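Local coordinates for proteasome assembly chaperone family protein (Thermoplasma acidophilum, PDB 3GAA), which is of unknown function but belongs to the PAC2 family and may act as a proteasome assembly chaperone, at residues 109-114 against 169-174; 49-54 against 212-217. All coordinates share one frame; numbering follows the deposited sequence.

Interaction 1: residues 109-114 against 169-174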
ATOM      1  N   THR A 109      14.898 -14.504   7.489  1.00 38.16           N
ATOM      2  CA  THR A 109      14.719 -13.558   8.548  1.00 38.01           C
ATOM      3  C   THR A 109      16.027 -13.391   9.325  1.00 38.29           C
ATOM      4  O   THR A 109      16.547 -12.280   9.509  1.00 39.10           O
ATOM      5  CB  THR A 109      13.618 -14.078   9.487  1.00 38.85           C
ATOM      6  OG1 THR A 109      12.364 -14.095   8.783  1.00 39.50           O
ATOM      7  CG2 THR A 109      13.497 -13.236  10.751  1.00 37.54           C
ATOM      8  N   LEU A 110      16.568 -14.504   9.789  1.00 38.31           N
ATOM      9  CA  LEU A 110      17.852 -14.493  10.479  1.00 38.40           C
ATOM     10  C   LEU A 110      18.934 -13.778   9.696  1.00 38.10           C
ATOM     11  O   LEU A 110      19.644 -12.925  10.253  1.00 38.19           O
ATOM     12  CB  LEU A 110      18.329 -15.908  10.786  1.00 38.35           C
ATOM     13  CG  LEU A 110      19.485 -15.996  11.768  1.00 38.26           C
ATOM     14  CD1 LEU A 110      19.117 -15.399  13.139  1.00 36.85           C
ATOM     15  CD2 LEU A 110      19.840 -17.425  11.873  1.00 37.40           C
ATOM     16  N   MET A 111      19.068 -14.102   8.415  1.00 38.03           N
ATOM     17  CA  MET A 111      20.141 -13.502   7.657  1.00 38.23           C
ATOM     18  C   MET A 111      19.933 -12.045   7.355  1.00 39.28           C
ATOM     19  O   MET A 111      20.915 -11.360   7.131  1.00 39.30           O
ATOM     20  CB  MET A 111      20.491 -14.313   6.421  1.00 38.12           C
ATOM     21  CG  MET A 111      21.293 -15.603   6.798  1.00 37.14           C
ATOM     22  SD  MET A 111      22.822 -15.182   7.688  1.00 34.37           S
ATOM     23  CE  MET A 111      23.574 -14.078   6.411  1.00 31.86           C
ATOM     24  N   ASN A 112      18.690 -11.554   7.387  1.00 40.52           N
ATOM     25  CA  ASN A 112      18.434 -10.107   7.295  1.00 42.07           C
ATOM     26  C   ASN A 112      18.942  -9.373   8.521  1.00 41.90           C
ATOM     27  O   ASN A 112      19.556  -8.338   8.421  1.00 42.55           O
ATOM     28  CB  ASN A 112      16.937  -9.783   7.125  1.00 42.72           C
ATOM     29  CG  ASN A 112      16.469  -9.867   5.679  1.00 46.22           C
ATOM     30  OD1 ASN A 112      15.415 -10.433   5.382  1.00 50.22           O
ATOM     31  ND2 ASN A 112      17.250  -9.295   4.765  1.00 53.04           N
ATOM     32  N   TRP A 113      18.690  -9.905   9.690  1.00 42.03           N
ATOM     33  CA  TRP A 113      19.122  -9.227  10.894  1.00 42.60           C
ATOM     34  C   TRP A 113      20.630  -9.277  11.004  1.00 42.36           C
ATOM     35  O   TRP A 113      21.241  -8.324  11.398  1.00 41.82           O
ATOM     36  CB  TRP A 113      18.494  -9.927  12.085  1.00 43.43           C
ATOM     37  CG  TRP A 113      18.752  -9.330  13.379  1.00 44.67           C
ATOM     38  CD1 TRP A 113      17.966  -8.481  14.005  1.00 45.16           C
ATOM     39  CD2 TRP A 113      19.863  -9.603  14.260  1.00 47.68           C
ATOM     40  NE1 TRP A 113      18.501  -8.161  15.233  1.00 48.28           N
ATOM     41  CE2 TRP A 113      19.682  -8.821  15.403  1.00 46.36           C
ATOM     42  CE3 TRP A 113      20.994 -10.426  14.180  1.00 49.66           C
ATOM     43  CZ2 TRP A 113      20.574  -8.816  16.471  1.00 45.27           C
ATOM     44  CZ3 TRP A 113      21.894 -10.424  15.259  1.00 50.13           C
ATOM     45  CH2 TRP A 113      21.667  -9.612  16.386  1.00 46.92           C
ATOM     46  N   ILE A 114      21.205 -10.422  10.669  1.00 42.41           N
ATOM     47  CA  ILE A 114      22.613 -10.618  10.795  1.00 42.52           C
ATOM     48  C   ILE A 114      23.321  -9.767   9.777  1.00 43.51           C
ATOM     49  O   ILE A 114      24.337  -9.213  10.076  1.00 44.27           O
ATOM     50  CB  ILE A 114      22.983 -12.105  10.636  1.00 42.19           C
ATOM     51  CG1 ILE A 114      22.589 -12.851  11.888  1.00 42.30           C
ATOM     52  CG2 ILE A 114      24.456 -12.305  10.511  1.00 40.17           C
ATOM     53  CD1 ILE A 114      22.781 -14.324  11.753  1.00 42.27           C
ATOM     54  N   GLY A 169      22.015 -25.348   5.109  1.00 37.79           N
ATOM     55  CA  GLY A 169      21.923 -25.021   3.673  1.00 37.41           C
ATOM     56  C   GLY A 169      21.219 -23.698   3.404  1.00 37.07           C
ATOM     57  O   GLY A 169      21.614 -22.910   2.539  1.00 37.83           O
ATOM     58  N   GLY A 170      20.163 -23.440   4.143  1.00 36.04           N
ATOM     59  CA  GLY A 170      19.447 -22.221   3.947  1.00 35.42           C
ATOM     60  C   GLY A 170      20.331 -21.050   4.272  1.00 34.90           C
ATOM     61  O   GLY A 170      20.426 -20.125   3.476  1.00 36.11           O
ATOM     62  N   ILE A 171      21.000 -21.083   5.424  1.00 34.06           N
ATOM     63  CA  ILE A 171      21.961 -20.014   5.769  1.00 33.38           C
ATOM     64  C   ILE A 171      23.166 -19.921   4.806  1.00 31.76           C
ATOM     65  O   ILE A 171      23.561 -18.865   4.394  1.00 30.04           O
ATOM     66  CB  ILE A 171      22.418 -20.143   7.242  1.00 34.14           C
ATOM     67  CG1 ILE A 171      21.202 -19.855   8.127  1.00 34.20           C
ATOM     68  CG2 ILE A 171      23.664 -19.209   7.557  1.00 30.90           C
ATOM     69  CD1 ILE A 171      21.311 -20.469   9.452  1.00 36.26           C
ATOM     70  N   LEU A 172      23.729 -21.040   4.437  1.00 31.05           N
ATOM     71  CA  LEU A 172      24.790 -20.986   3.477  1.00 31.60           C
ATOM     72  C   LEU A 172      24.364 -20.256   2.167  1.00 32.11           C
ATOM     73  O   LEU A 172      25.142 -19.457   1.575  1.00 30.17           O
ATOM     74  CB  LEU A 172      25.292 -22.404   3.243  1.00 31.28           C
ATOM     75  CG  LEU A 172      26.483 -22.788   4.109  1.00 31.51           C
ATOM     76  CD1 LEU A 172      26.658 -21.806   5.280  1.00 34.00           C
ATOM     77  CD2 LEU A 172      26.445 -24.204   4.604  1.00 28.44           C
ATOM     78  N   ASN A 173      23.129 -20.506   1.720  1.00 33.10           N
ATOM     79  CA  ASN A 173      22.699 -19.920   0.448  1.00 34.52           C
ATOM     80  C   ASN A 173      22.559 -18.435   0.633  1.00 35.68           C
ATOM     81  O   ASN A 173      23.089 -17.643  -0.144  1.00 36.46           O
ATOM     82  CB  ASN A 173      21.409 -20.537  -0.071  1.00 34.21           C
ATOM     83  CG  ASN A 173      21.664 -21.804  -0.867  1.00 35.12           C
ATOM     84  OD1 ASN A 173      22.798 -22.107  -1.250  1.00 37.69           O
ATOM     85  ND2 ASN A 173      20.631 -22.551  -1.097  1.00 33.44           N
ATOM     86  N   GLU A 174      21.909 -18.045   1.716  1.00 35.93           N
ATOM     87  CA  GLU A 174      21.824 -16.658   2.004  1.00 35.96           C
ATOM     88  C   GLU A 174      23.181 -15.997   2.033  1.00 35.80           C
ATOM     89  O   GLU A 174      23.341 -14.910   1.539  1.00 35.45           O
ATOM     90  CB  GLU A 174      21.167 -16.493   3.325  1.00 36.87           C
ATOM     91  CG  GLU A 174      19.699 -16.734   3.271  1.00 38.74           C
ATOM     92  CD  GLU A 174      18.864 -15.620   2.620  1.00 41.94           C
ATOM     93  OE1 GLU A 174      19.319 -14.456   2.340  1.00 40.89           O
ATOM     94  OE2 GLU A 174      17.666 -15.944   2.439  1.00 48.31           O
TER
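Ile171 meets helix 103-117 with two different branches. Its CD1 reaches Leu110 CD2 at 4.2 Å, the two side chains lying at a slant to one another, while its CG2 lies 4.1 Å from Met111 SD, where the chains cross at about a right angle. The split follows from the first torsion (chi1 -67°), which sets CG1 beside the backbone N and CG2 opposite it. Met111 brings its sulfur to the CG2 branch through a chain bent at both chi2 and chi3. These are apolar contacts between buried residues, and they tie two helices whose segment axes approach to 10.0 Å at a signed crossing angle of -43°. Both helices rest on the mixed sheet: Met111 and Ile171 each touch Ile122 of strand 121-130, and Ile171 also touches Ile124. Helix 103-117 is the connection of a beta-alpha-beta crossover, because strands 89-94 and 121-130 run parallel with strand 28-32 between them. Leu172 and Asn173 both pack on Ala68 of a second subunit; Leu172 also touches Ile124 of its own chain, and Asn173 ND2 is hydrogen-bonded to Val67 O of that subunit. Glu174 faces Met111 again, their CA atoms 6.7 Å apart, the closest such pair. The side chains slide past each other in opposite directions, with Glu174 CB 3.6 Å from Met111 CG and 3.8 Å from Met111 CB. Only methylenes touch here. The buried carboxylate bends off at chi2 (-74°), and OE1 forms a salt bridge with Arg178 NE, which would be expected to favour its charged form.

Interaction 2: residues 49-54 against 212-217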
ATOM      1  N   GLU A  49      27.033 -19.735  27.633  1.00 28.06           N
ATOM      2  CA  GLU A  49      27.434 -19.752  29.025  1.00 28.33           C
ATOM      3  C   GLU A  49      28.892 -19.391  29.213  1.00 27.38           C
ATOM      4  O   GLU A  49      29.203 -18.606  30.081  1.00 27.61           O
ATOM      5  CB  GLU A  49      27.178 -21.097  29.659  1.00 29.25           C
ATOM      6  CG  GLU A  49      27.343 -21.056  31.211  1.00 34.58           C
ATOM      7  CD  GLU A  49      28.818 -21.123  31.681  1.00 42.85           C
ATOM      8  OE1 GLU A  49      29.669 -21.651  30.894  1.00 49.43           O
ATOM      9  OE2 GLU A  49      29.137 -20.640  32.819  1.00 45.14           O
ATOM     10  N   THR A  50      29.798 -19.950  28.424  1.00 26.87           N
ATOM     11  CA  THR A  50      31.208 -19.796  28.754  1.00 26.11           C
ATOM     12  C   THR A  50      31.773 -18.435  28.312  1.00 26.36           C
ATOM     13  O   THR A  50      32.642 -17.935  28.933  1.00 26.02           O
ATOM     14  CB  THR A  50      32.086 -21.072  28.441  1.00 25.85           C
ATOM     15  OG1 THR A  50      33.252 -20.732  27.679  1.00 25.13           O
ATOM     16  CG2 THR A  50      31.324 -22.134  27.714  1.00 23.89           C
ATOM     17  N   LEU A  51      31.230 -17.759  27.322  1.00 27.77           N
ATOM     18  CA  LEU A  51      31.685 -16.383  27.112  1.00 28.27           C
ATOM     19  C   LEU A  51      30.861 -15.425  27.951  1.00 29.44           C
ATOM     20  O   LEU A  51      31.127 -14.227  27.998  1.00 29.60           O
ATOM     21  CB  LEU A  51      31.639 -15.977  25.647  1.00 28.17           C
ATOM     22  CG  LEU A  51      32.613 -16.681  24.664  1.00 27.23           C
ATOM     23  CD1 LEU A  51      32.345 -16.104  23.229  1.00 24.68           C
ATOM     24  CD2 LEU A  51      34.064 -16.605  25.059  1.00 20.61           C
ATOM     25  N   GLY A  52      29.869 -15.948  28.657  1.00 30.86           N
ATOM     26  CA  GLY A  52      29.081 -15.104  29.562  1.00 31.22           C
ATOM     27  C   GLY A  52      28.328 -14.088  28.749  1.00 31.42           C
ATOM     28  O   GLY A  52      28.317 -12.930  29.066  1.00 30.47           O
ATOM     29  N   MET A  53      27.732 -14.553  27.663  1.00 32.43           N
ATOM     30  CA  MET A  53      27.106 -13.691  26.721  1.00 33.24           C
ATOM     31  C   MET A  53      25.759 -13.341  27.351  1.00 34.15           C
ATOM     32  O   MET A  53      25.328 -13.996  28.308  1.00 34.12           O
ATOM     33  CB  MET A  53      26.898 -14.437  25.408  1.00 33.62           C
ATOM     34  CG  MET A  53      28.157 -14.902  24.726  1.00 34.54           C
ATOM     35  SD  MET A  53      27.820 -15.819  23.234  1.00 31.68           S
ATOM     36  CE  MET A  53      28.014 -14.521  22.049  1.00 34.54           C
ATOM     37  N   HIS A  54      25.095 -12.348  26.765  1.00 34.72           N
ATOM     38  CA  HIS A  54      23.879 -11.768  27.272  1.00 35.36           C
ATOM     39  C   HIS A  54      22.847 -11.787  26.150  1.00 36.04           C
ATOM     40  O   HIS A  54      23.184 -11.765  24.950  1.00 35.53           O
ATOM     41  CB  HIS A  54      24.148 -10.321  27.801  1.00 35.76           C
ATOM     42  CG  HIS A  54      24.528  -9.324  26.738  1.00 37.11           C
ATOM     43  ND1 HIS A  54      25.836  -8.950  26.496  1.00 39.11           N
ATOM     44  CD2 HIS A  54      23.773  -8.632  25.842  1.00 39.55           C
ATOM     45  CE1 HIS A  54      25.875  -8.074  25.499  1.00 40.24           C
ATOM     46  NE2 HIS A  54      24.637  -7.853  25.092  1.00 41.23           N
ATOM     47  N   LEU A 212      38.561 -16.897  18.669  1.00 32.98           N
ATOM     48  CA  LEU A 212      37.759 -16.641  19.854  1.00 33.26           C
ATOM     49  C   LEU A 212      38.608 -17.413  20.790  1.00 34.49           C
ATOM     50  O   LEU A 212      39.409 -18.225  20.293  1.00 36.89           O
ATOM     51  CB  LEU A 212      36.398 -17.277  19.715  1.00 32.41           C
ATOM     52  CG  LEU A 212      35.693 -16.963  18.389  1.00 30.54           C
ATOM     53  CD1 LEU A 212      34.183 -17.171  18.542  1.00 28.48           C
ATOM     54  CD2 LEU A 212      36.028 -15.548  17.931  1.00 21.63           C
ATOM     55  N   LYS A 213      38.543 -17.225  22.095  1.00 34.60           N
ATOM     56  CA  LYS A 213      39.332 -18.165  22.908  1.00 34.83           C
ATOM     57  C   LYS A 213      38.447 -18.793  23.925  1.00 34.58           C
ATOM     58  O   LYS A 213      38.538 -18.528  25.090  1.00 34.87           O
ATOM     59  CB  LYS A 213      40.525 -17.466  23.496  1.00 35.66           C
ATOM     60  CG  LYS A 213      41.695 -17.325  22.498  1.00 35.95           C
ATOM     61  CD  LYS A 213      42.269 -15.882  22.472  1.00 36.74           C
ATOM     62  CE  LYS A 213      42.973 -15.468  23.728  1.00 36.32           C
ATOM     63  NZ  LYS A 213      44.048 -14.453  23.387  1.00 37.31           N
ATOM     64  N   ILE A 214      37.535 -19.605  23.426  1.00 34.41           N
ATOM     65  CA  ILE A 214      36.568 -20.267  24.253  1.00 33.96           C
ATOM     66  C   ILE A 214      37.310 -21.350  25.083  1.00 34.57           C
ATOM     67  O   ILE A 214      38.168 -22.054  24.585  1.00 33.52           O
ATOM     68  CB  ILE A 214      35.471 -20.874  23.410  1.00 33.15           C
ATOM     69  CG1 ILE A 214      34.900 -19.839  22.447  1.00 33.45           C
ATOM     70  CG2 ILE A 214      34.376 -21.282  24.262  1.00 31.84           C
ATOM     71  CD1 ILE A 214      34.244 -20.401  21.173  1.00 28.91           C
ATOM     72  N   LYS A 215      36.938 -21.470  26.348  1.00 35.35           N
ATOM     73  CA  LYS A 215      37.797 -22.050  27.345  1.00 36.05           C
ATOM     74  C   LYS A 215      37.858 -23.570  27.388  1.00 36.40           C
ATOM     75  O   LYS A 215      38.964 -24.112  27.675  1.00 39.62           O
ATOM     76  CB  LYS A 215      37.376 -21.664  28.770  1.00 36.53           C
ATOM     77  CG  LYS A 215      37.751 -20.352  29.314  1.00 37.48           C
ATOM     78  CD  LYS A 215      37.078 -20.150  30.729  1.00 38.43           C
ATOM     79  CE  LYS A 215      37.529 -18.783  31.366  1.00 39.84           C
ATOM     80  NZ  LYS A 215      36.765 -18.352  32.595  1.00 42.00           N
ATOM     81  N   THR A 216      36.747 -24.286  27.272  1.00 34.65           N
ATOM     82  CA  THR A 216      36.792 -25.780  27.605  1.00 34.16           C
ATOM     83  C   THR A 216      37.061 -26.289  29.066  1.00 33.65           C
ATOM     84  O   THR A 216      36.997 -27.514  29.316  1.00 33.99           O
ATOM     85  CB  THR A 216      37.767 -26.660  26.720  1.00 33.62           C
ATOM     86  OG1 THR A 216      39.090 -26.660  27.295  1.00 33.26           O
ATOM     87  CG2 THR A 216      37.759 -26.255  25.274  1.00 32.48           C
ATOM     88  N   ASP A 217      37.347 -25.404  30.011  1.00 32.99           N
ATOM     89  CA  ASP A 217      37.283 -25.791  31.423  1.00 33.19           C
ATOM     90  C   ASP A 217      35.874 -26.332  31.804  1.00 32.23           C
ATOM     91  O   ASP A 217      34.833 -25.690  31.529  1.00 32.14           O
ATOM     92  CB  ASP A 217      37.689 -24.627  32.317  1.00 33.63           C
ATOM     93  CG  ASP A 217      39.134 -24.163  32.058  1.00 37.24           C
ATOM     94  OD1 ASP A 217      40.122 -24.733  32.617  1.00 38.38           O
ATOM     95  OD2 ASP A 217      39.277 -23.205  31.275  1.00 42.84           O
TER
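Thr50 and Ile214 meet without an aromatic ring or amide face between them. Within 212-217, Thr216 OG1 donates to Lys215 O at 2.6 Å, in the carbonyl plane on a lone pair (C=O...donor angle 116°). Across the contact, Thr50 OG1 lies 3.6 Å from Ile214 CG2, the side chains crossing at about a right angle. That methyl is opposite the backbone N of Ile214, whereas Ile214 CG1 sits beside it (chi1 -51°) and meets the apolar partner, Leu51 CD2, at 4.2 Å. Thr50 OG1 is 4.0 Å from Lys215 N, a proximity rather than a bond. The contact lies near the C-terminal end of helix 39-51, and Gly52, with positive phi, is the C-prime residue of the Schellman motif that ends it: Met53 N pairs with the carbonyl O five residues back, beside a weak Gly52 N to Glu49 O bond of 3.1 Å. Ile214 lies in the loop joining helices 196-210 and 219-243, packs on Ile203 and Ile206 of the former and on Tyr46 of helix 39-51, and its backbone N is hydrogen-bonded to Asn207 OD1. Beyond Gly52, Met53 packs on Val89 and Val91 and the chain enters strand 54-60.

Interaction 1 is the core contact, with all four touching residues buried, whereas interaction 2 is partly buried and has one exposed participant. Their summed buried areas are nearly equal, 186 and 188 Å², yet the elements differ: two helices on the sheet in 109-114 against 169-174, a helix end and a loop in 49-54 against 212-217. Interaction 1 has two apolar side-chain pairs and a buried carboxylate paired outside the contact; interaction 2 has one apolar pair, beside a threonine hydroxyl set against a methyl. Their centres are about 24 Å apart, on opposite sides of the chain's centre. In sequence, interaction 1 is nested within the loop that interaction 2 closes.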